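Probable protein phosphatase 2C 50 (Oryza sativa subsp. japonica, PDB 5ZCG) probably removes phosphate from phosphoserine and phosphothreonine in other proteins, as a magnesium-dependent phosphatase of the PP2C family. Local coordinates at residues Asp98-Glu101 with His102-Val106; Pro236-Lys239 with Asp240-Cys243; Ile245-Asp249 with Gly250-Val254. The protein carries 5 engineered substitutions. All coordinates share one frame; numbering follows the deposited sequence.

Contact 1 (Asp98-Glu101 with His102-Val106)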
loop_
_atom_site.group_PDB
_atom_site.type_symbol
_atom_site.label_atom_id
_atom_site.label_comp_id
_atom_site.label_asym_id
_atom_site.label_seq_id
_atom_site.Cartn_x
_atom_site.Cartn_y
_atom_site.Cartn_z
ATOM N N ASP A 98 -15.333 -2.046 27.705
ATOM C CA ASP A 98 -14.262 -1.102 27.417
ATOM C C ASP A 98 -14.461 -0.633 25.983
ATOM O O ASP A 98 -14.369 -1.428 25.042
ATOM C CB ASP A 98 -12.900 -1.772 27.607
ATOM C CG ASP A 98 -11.720 -0.821 27.391
ATOM O OD1 ASP A 98 -11.771 0.051 26.497
ATOM O OD2 ASP A 98 -10.721 -0.961 28.128
ATOM N N MET A 99 -14.740 0.661 25.817
ATOM C CA MET A 99 -15.195 1.152 24.524
ATOM C C MET A 99 -14.056 1.256 23.523
ATOM O O MET A 99 -14.224 0.905 22.349
ATOM C CB MET A 99 -15.862 2.510 24.694
ATOM C CG MET A 99 -17.014 2.478 25.652
ATOM S SD MET A 99 -17.836 4.064 25.749
ATOM C CE MET A 99 -19.499 3.477 25.891
ATOM N N LYS A 100 -12.896 1.748 23.968
ATOM C CA LYS A 100 -11.769 1.895 23.058
ATOM C C LYS A 100 -11.326 0.540 22.529
ATOM O O LYS A 100 -10.950 0.420 21.355
ATOM C CB LYS A 100 -10.611 2.606 23.755
ATOM C CG LYS A 100 -9.396 2.812 22.867
ATOM C CD LYS A 100 -9.735 3.692 21.672
ATOM C CE LYS A 100 -8.480 4.215 20.993
ATOM N NZ LYS A 100 -7.626 3.110 20.488
ATOM N N GLU A 101 -11.397 -0.499 23.371
ATOM C CA GLU A 101 -11.020 -1.832 22.921
ATOM C C GLU A 101 -11.954 -2.318 21.824
ATOM O O GLU A 101 -11.511 -2.942 20.856
ATOM C CB GLU A 101 -11.024 -2.802 24.103
ATOM C CG GLU A 101 -9.725 -2.834 24.896
ATOM C CD GLU A 101 -9.822 -3.695 26.146
ATOM O OE1 GLU A 101 -10.564 -4.703 26.124
ATOM O OE2 GLU A 101 -9.158 -3.361 27.150
ATOM N N HIS A 102 -13.249 -2.027 21.942
ATOM C CA HIS A 102 -14.187 -2.477 20.922
ATOM C C HIS A 102 -14.084 -1.657 19.644
ATOM O O HIS A 102 -14.281 -2.203 18.554
ATOM C CB HIS A 102 -15.607 -2.471 21.478
ATOM C CG HIS A 102 -15.914 -3.675 22.308
ATOM N ND1 HIS A 102 -16.705 -4.710 21.858
ATOM C CD2 HIS A 102 -15.498 -4.030 23.547
ATOM C CE1 HIS A 102 -16.787 -5.638 22.795
ATOM N NE2 HIS A 102 -16.066 -5.248 23.832
ATOM N N TRP A 103 -13.785 -0.360 19.742
ATOM C CA TRP A 103 -13.494 0.403 18.530
ATOM C C TRP A 103 -12.286 -0.187 17.816
ATOM O O TRP A 103 -12.314 -0.420 16.595
ATOM C CB TRP A 103 -13.247 1.872 18.873
ATOM C CG TRP A 103 -14.494 2.696 19.022
ATOM C CD1 TRP A 103 -14.918 3.348 20.145
ATOM C CD2 TRP A 103 -15.470 2.969 18.006
ATOM N NE1 TRP A 103 -16.099 4.010 19.892
ATOM C CE2 TRP A 103 -16.459 3.791 18.588
ATOM C CE3 TRP A 103 -15.603 2.599 16.663
ATOM C CZ2 TRP A 103 -17.565 4.250 17.871
ATOM C CZ3 TRP A 103 -16.707 3.052 15.955
ATOM C CH2 TRP A 103 -17.672 3.869 16.561
ATOM N N ASP A 104 -11.224 -0.471 18.586
ATOM C CA ASP A 104 -10.036 -1.117 18.040
ATOM C C ASP A 104 -10.393 -2.428 17.363
ATOM O O ASP A 104 -9.934 -2.704 16.251
ATOM C CB ASP A 104 -9.012 -1.379 19.145
ATOM C CG ASP A 104 -8.425 -0.112 19.719
ATOM O OD1 ASP A 104 -8.632 0.969 19.127
ATOM O OD2 ASP A 104 -7.752 -0.201 20.768
ATOM N N ASP A 105 -11.225 -3.245 18.016
ATOM C CA ASP A 105 -11.514 -4.571 17.489
ATOM C C ASP A 105 -12.372 -4.503 16.233
ATOM O O ASP A 105 -12.123 -5.233 15.272
ATOM C CB ASP A 105 -12.198 -5.424 18.558
ATOM C CG ASP A 105 -12.495 -6.827 18.077
ATOM O OD1 ASP A 105 -11.536 -7.586 17.840
ATOM O OD2 ASP A 105 -13.686 -7.172 17.931
ATOM N N VAL A 106 -13.387 -3.638 16.216
ATOM C CA VAL A 106 -14.251 -3.581 15.043
ATOM C C VAL A 106 -13.478 -3.042 13.840
ATOM O O VAL A 106 -13.581 -3.582 12.728
ATOM C CB VAL A 106 -15.534 -2.772 15.343
ATOM C CG1 VAL A 106 -15.246 -1.290 15.540
ATOM C CG2 VAL A 106 -16.559 -2.971 14.234
#
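Lys-100 reaches along the helix surface to Asp-104, one turn on. Its NZ lies 2.7 Å from Asp-104 OD1 in a salt bridge that uses the syn lone pair of that oxygen. The lysine CG stands opposite the backbone N (chi1 -179°), and bends at chi2 and chi4 then bring the ammonium group back to the carboxylate. Val-232 O takes a second bond from NZ, so the ammonium group is shared between this helix and strand 231-236. Main-chain donors are met in i to i+4 fashion. Trp-103 N gives to Met-99 O at 2.9 Å, Asp-104 N to Lys-100 O and Asp-105 N to Glu-101 O. The bond from His-102 N to Asp-98 O is long and weak. This is the first turn of helix 99-118, and Asp-98 is its N-cap. Asp-98 OD1 accepts from Glu-101 N at 3.2 Å, and the N-H comes from above the carboxylate plane. That bond satisfies an amide with no preceding turn to serve it. Asp-98 OD2 and Glu-101 OE2 are both acceptors, yet they lie only 3.0 Å apart. If both groups are charged, the pair is probably unfavourable. Asp-98 O also meets the edge of the His-102 ring, 3.2 Å from CD2. The other surroundings of this ring include Leu-87 and Leu-91 of helix 67-91. Trp-103 is buried beside Val-234, and its NE1 is satisfied by Leu-33 O. The Trp-103 ring also comes near the Met-99 carbonyl, with CD1 3.4 Å from Met-99 O.

Contact 2 (Pro236-Lys239 with Asp240-Cys243)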
loop_
_atom_site.group_PDB
_atom_site.type_symbol
_atom_site.label_atom_id
_atom_site.label_comp_id
_atom_site.label_asym_id
_atom_site.label_seq_id
_atom_site.Cartn_x
_atom_site.Cartn_y
_atom_site.Cartn_z
ATOM N N PRO A 236 -13.840 13.023 20.712
ATOM C CA PRO A 236 -15.106 13.752 20.820
ATOM C C PRO A 236 -14.984 15.121 20.169
ATOM O O PRO A 236 -13.961 15.800 20.286
ATOM C CB PRO A 236 -15.334 13.855 22.334
ATOM C CG PRO A 236 -13.999 13.574 22.958
ATOM C CD PRO A 236 -13.290 12.648 22.024
ATOM N N ARG A 237 -16.034 15.517 19.458
ATOM C CA ARG A 237 -16.008 16.795 18.772
ATOM C C ARG A 237 -16.088 17.924 19.793
ATOM O O ARG A 237 -16.653 17.772 20.878
ATOM C CB ARG A 237 -17.147 16.871 17.757
ATOM C CG ARG A 237 -16.888 16.001 16.529
ATOM C CD ARG A 237 -18.096 15.920 15.619
ATOM N NE ARG A 237 -18.411 17.204 15.000
ATOM C CZ ARG A 237 -19.152 17.344 13.904
ATOM N NH1 ARG A 237 -19.654 16.276 13.299
ATOM N NH2 ARG A 237 -19.389 18.551 13.410
ATOM N N ALA A 238 -15.517 19.071 19.433
ATOM C CA ALA A 238 -15.320 20.169 20.365
ATOM C C ALA A 238 -15.808 21.477 19.762
ATOM O O ALA A 238 -16.093 21.577 18.565
ATOM C CB ALA A 238 -13.846 20.307 20.773
ATOM N N LYS A 239 -15.912 22.481 20.637
ATOM C CA LYS A 239 -16.376 23.804 20.234
ATOM C C LYS A 239 -15.513 24.397 19.122
ATOM O O LYS A 239 -16.036 24.993 18.172
ATOM C CB LYS A 239 -16.392 24.730 21.456
ATOM C CG LYS A 239 -14.999 25.084 21.993
ATOM C CD LYS A 239 -14.848 24.836 23.484
ATOM C CE LYS A 239 -13.391 24.979 23.921
ATOM N NZ LYS A 239 -12.519 23.923 23.326
ATOM N N ASP A 240 -14.193 24.242 19.215
ATOM C CA ASP A 240 -13.259 24.910 18.318
ATOM C C ASP A 240 -12.908 24.095 17.076
ATOM O O ASP A 240 -11.965 24.457 16.365
ATOM C CB ASP A 240 -11.982 25.275 19.082
ATOM C CG ASP A 240 -11.587 24.219 20.097
ATOM O OD1 ASP A 240 -12.188 23.122 20.086
ATOM O OD2 ASP A 240 -10.676 24.483 20.910
ATOM N N ASP A 241 -13.639 23.021 16.789
ATOM C CA ASP A 241 -13.373 22.247 15.582
ATOM C C ASP A 241 -13.698 23.064 14.338
ATOM O O ASP A 241 -14.787 23.636 14.222
ATOM C CB ASP A 241 -14.191 20.957 15.579
ATOM C CG ASP A 241 -13.771 19.991 16.667
ATOM O OD1 ASP A 241 -12.591 20.027 17.081
ATOM O OD2 ASP A 241 -14.625 19.187 17.100
ATOM N N ASP A 242 -12.745 23.127 13.408
ATOM C CA ASP A 242 -12.936 23.774 12.117
ATOM C C ASP A 242 -13.232 22.748 11.027
ATOM O O ASP A 242 -14.265 22.824 10.356
ATOM C CB ASP A 242 -11.698 24.607 11.758
ATOM C CG ASP A 242 -11.363 25.639 12.818
ATOM O OD1 ASP A 242 -12.121 26.622 12.965
ATOM O OD2 ASP A 242 -10.341 25.456 13.512
ATOM N N CYS A 243 -12.332 21.788 10.832
ATOM C CA CYS A 243 -12.459 20.862 9.715
ATOM C C CYS A 243 -11.520 19.684 9.924
ATOM O O CYS A 243 -10.621 19.712 10.771
ATOM C CB CYS A 243 -12.144 21.555 8.383
ATOM S SG CYS A 243 -10.542 22.402 8.357
HETATM O O HOH W 1 -17.415 19.770 15.772
#
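Ala-238 N gives a hydrogen bond to Asp-241 OD2, the shortest hydrogen bond across the turn and unusually short at 2.5 Å. It is nearly straight, with an N-H...O angle of 172°, and it enters from above the carboxylate plane. Asp-241 CG lies beside its own backbone N (chi1 -67°), which turns the carboxylate back toward the preceding loop. A second hydrogen bond runs the other way. Asp-241 N gives to Ala-238 O over 3.4 Å, and this one is weak. Together the two bonds join both backbone polar atoms of Ala-238 to Asp-241. They span a type I beta turn from Ala-238 to Asp-241, which links strand 231-236 to strand 241-247. These strands belong to the two different antiparallel sheets of the PP2C fold. Water adds a third link: water 1 accepts from Arg-237 NE at 2.9 Å and donates to Asp-241 OD2. The water sits in the plane of the guanidinium group, at its edge. Arg-237 NH1 is held by Cys-152 O. Among the charged groups, Lys-239 NZ meets Asp-240 OD2 at 3.1 Å in a salt bridge whose hydrogen bond is weak. The lysine chain bends at chi2 and chi4 to curl back to its neighbour. Asp-241 OD1 has a salt bridge with Arg-170 NE of strand 165-170. The remaining touches are of carbon on carboxylate oxygen. Ala-238 CB lies 3.3 Å from Asp-240 OD1, a buried oxygen without a hydrogen-bond partner, though Arg-170 NE makes a long, weak ion pair with it. Arg-237 CB lies 3.5 Å from Asp-241 OD2.

Contact 3 (Ile245-Asp249 with Gly250-Val254). With MG (magnesium ion), chain E.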
loop_
_atom_site.group_PDB
_atom_site.type_symbol
_atom_site.label_atom_id
_atom_site.label_comp_id
_atom_site.label_asym_id
_atom_site.label_seq_id
_atom_site.Cartn_x
_atom_site.Cartn_y
_atom_site.Cartn_z
ATOM N N ILE A 245 -8.959 17.052 7.611
ATOM C CA ILE A 245 -8.209 16.928 6.365
ATOM C C ILE A 245 -7.704 15.495 6.265
ATOM O O ILE A 245 -6.828 15.083 7.037
ATOM C CB ILE A 245 -7.042 17.921 6.287
ATOM C CG1 ILE A 245 -7.558 19.363 6.302
ATOM C CG2 ILE A 245 -6.201 17.655 5.040
ATOM C CD1 ILE A 245 -6.596 20.340 6.944
ATOM N N LEU A 246 -8.247 14.737 5.317
ATOM C CA LEU A 246 -7.722 13.427 4.966
ATOM C C LEU A 246 -6.967 13.560 3.652
ATOM O O LEU A 246 -7.462 14.195 2.719
ATOM C CB LEU A 246 -8.844 12.395 4.824
ATOM C CG LEU A 246 -9.808 12.180 5.992
ATOM C CD1 LEU A 246 -11.009 13.121 5.894
ATOM C CD2 LEU A 246 -10.265 10.722 6.023
ATOM N N ALA A 247 -5.769 12.991 3.579
ATOM C CA ALA A 247 -5.027 13.116 2.337
ATOM C C ALA A 247 -3.966 12.035 2.248
ATOM O O ALA A 247 -3.419 11.590 3.261
ATOM C CB ALA A 247 -4.381 14.504 2.195
ATOM N N SER A 248 -3.672 11.635 1.013
ATOM C CA SER A 248 -2.543 10.759 0.752
ATOM C C SER A 248 -1.242 11.537 0.918
ATOM O O SER A 248 -1.231 12.764 1.031
ATOM C CB SER A 248 -2.635 10.171 -0.657
ATOM O OG SER A 248 -2.696 11.197 -1.632
ATOM N N ASP A 249 -0.126 10.805 0.926
ATOM C CA ASP A 249 1.166 11.455 1.112
ATOM C C ASP A 249 1.504 12.417 -0.022
ATOM O O ASP A 249 2.451 13.197 0.116
ATOM C CB ASP A 249 2.275 10.409 1.275
ATOM C CG ASP A 249 2.380 9.463 0.087
ATOM O OD1 ASP A 249 1.561 9.560 -0.850
ATOM O OD2 ASP A 249 3.291 8.604 0.096
ATOM N N GLY A 250 0.759 12.384 -1.130
ATOM C CA GLY A 250 0.929 13.399 -2.159
ATOM C C GLY A 250 0.766 14.811 -1.630
ATOM O O GLY A 250 1.343 15.757 -2.178
ATOM N N LEU A 251 -0.033 14.981 -0.577
ATOM C CA LEU A 251 -0.120 16.265 0.115
ATOM C C LEU A 251 0.955 16.387 1.193
ATOM O O LEU A 251 1.771 17.317 1.162
ATOM C CB LEU A 251 -1.514 16.446 0.730
ATOM C CG LEU A 251 -1.713 17.736 1.532
ATOM C CD1 LEU A 251 -1.430 18.954 0.650
ATOM C CD2 LEU A 251 -3.117 17.828 2.128
ATOM N N TRP A 252 0.990 15.427 2.124
ATOM C CA TRP A 252 1.806 15.547 3.330
ATOM C C TRP A 252 3.301 15.484 3.054
ATOM O O TRP A 252 4.088 15.905 3.908
ATOM C CB TRP A 252 1.423 14.453 4.333
ATOM C CG TRP A 252 -0.052 14.382 4.627
ATOM C CD1 TRP A 252 -0.886 13.328 4.389
ATOM C CD2 TRP A 252 -0.862 15.409 5.214
ATOM N NE1 TRP A 252 -2.167 13.633 4.792
ATOM C CE2 TRP A 252 -2.179 14.907 5.301
ATOM C CE3 TRP A 252 -0.605 16.705 5.675
ATOM C CZ2 TRP A 252 -3.231 15.655 5.827
ATOM C CZ3 TRP A 252 -1.651 17.445 6.198
ATOM C CH2 TRP A 252 -2.948 16.918 6.268
ATOM N N ASP A 253 3.718 14.971 1.895
ATOM C CA ASP A 253 5.146 14.975 1.584
ATOM C C ASP A 253 5.682 16.396 1.430
ATOM O O ASP A 253 6.847 16.651 1.756
ATOM C CB ASP A 253 5.417 14.153 0.323
ATOM C CG ASP A 253 5.444 12.652 0.598
ATOM O OD1 ASP A 253 5.647 12.257 1.768
ATOM O OD2 ASP A 253 5.257 11.865 -0.354
ATOM N N VAL A 254 4.856 17.331 0.965
ATOM C CA VAL A 254 5.306 18.693 0.690
ATOM C C VAL A 254 4.577 19.751 1.505
ATOM O O VAL A 254 4.983 20.920 1.466
ATOM C CB VAL A 254 5.188 19.029 -0.812
ATOM C CG1 VAL A 254 6.064 18.086 -1.640
ATOM C CG2 VAL A 254 3.724 18.969 -1.255
HETATM MG MG MG E . 1.209 8.483 -2.575
HETATM O O HOH W 2 2.729 7.411 -2.169
HETATM O O HOH W 3 1.280 7.305 -4.258
HETATM O O HOH W 4 -0.468 9.657 -3.103
#
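Trp-252 lays its indole against the end of strand 241-247. Leu-251 CD2 lies over one face, 4.1 Å above the plane and offset toward the rim. At the edge, Ala-247 O receives a weak, bent bond from NE1 at 2.8 Å, and Ile-245 O lies in the ring plane. Arg-165 makes a cation-pi contact with the ring. This is a strand-to-helix turn of the PP2C fold, and it carries a metal ligand of the active site. Ile-245 CG2 approaches the indole obliquely, 3.6 Å from CH2. Ala-247 CB packs against Leu-251 CD2 at the same distance. With an alanine here in place of Trp-252, a gap would probably open beside Ile-245 and Ala-247, and Ala-247 O would be likely to lose its indole donor and Arg-165 its aromatic partner. Ser-248 is the N-cap of helix 249-252. Its OG bonds to Asp-18 OD2 and Thr-314 N, while its carbonyl accepts from Leu-251 N. Asp-253 N bonds to Asp-249 O at 2.8 Å. The carboxylates of Asp-249 and Asp-253 lie side by side and point the same way, their planes 48° apart. Their nearest carboxylate oxygens, OD2 of Asp-249 and OD2 of Asp-253, are 3.8 Å apart. Asp-61 and Asp-311 bind the same magnesium ion as Asp-249. With chi1 at 58°, Asp-249 CG sits between its backbone N and carbonyl carbon, which directs OD1 to the magnesium ion at 2.1 Å. Asp-249 OD2 accepts a hydrogen bond from water 2, itself a ligand of the metal.

From the N terminus the three contacts come in series, and none nests in or crosses another. Each is local and made within one continuous run of chain. Contact 1 opens helix 99-118, which lies between helix 67-91 and strand 231-236. Contact 2 closes the loop that follows strand 231-236 and leads into strand 241-247, so the chain passes from one sheet to the other. Contact 3 adjoins it in sequence at the far end of strand 241-247, where the chain turns into helix 249-252 at the metal site. The centres of contacts 2 and 3 are about 21 Å apart. Contacts 1 and 3 lie on opposite sides of the chain's centre.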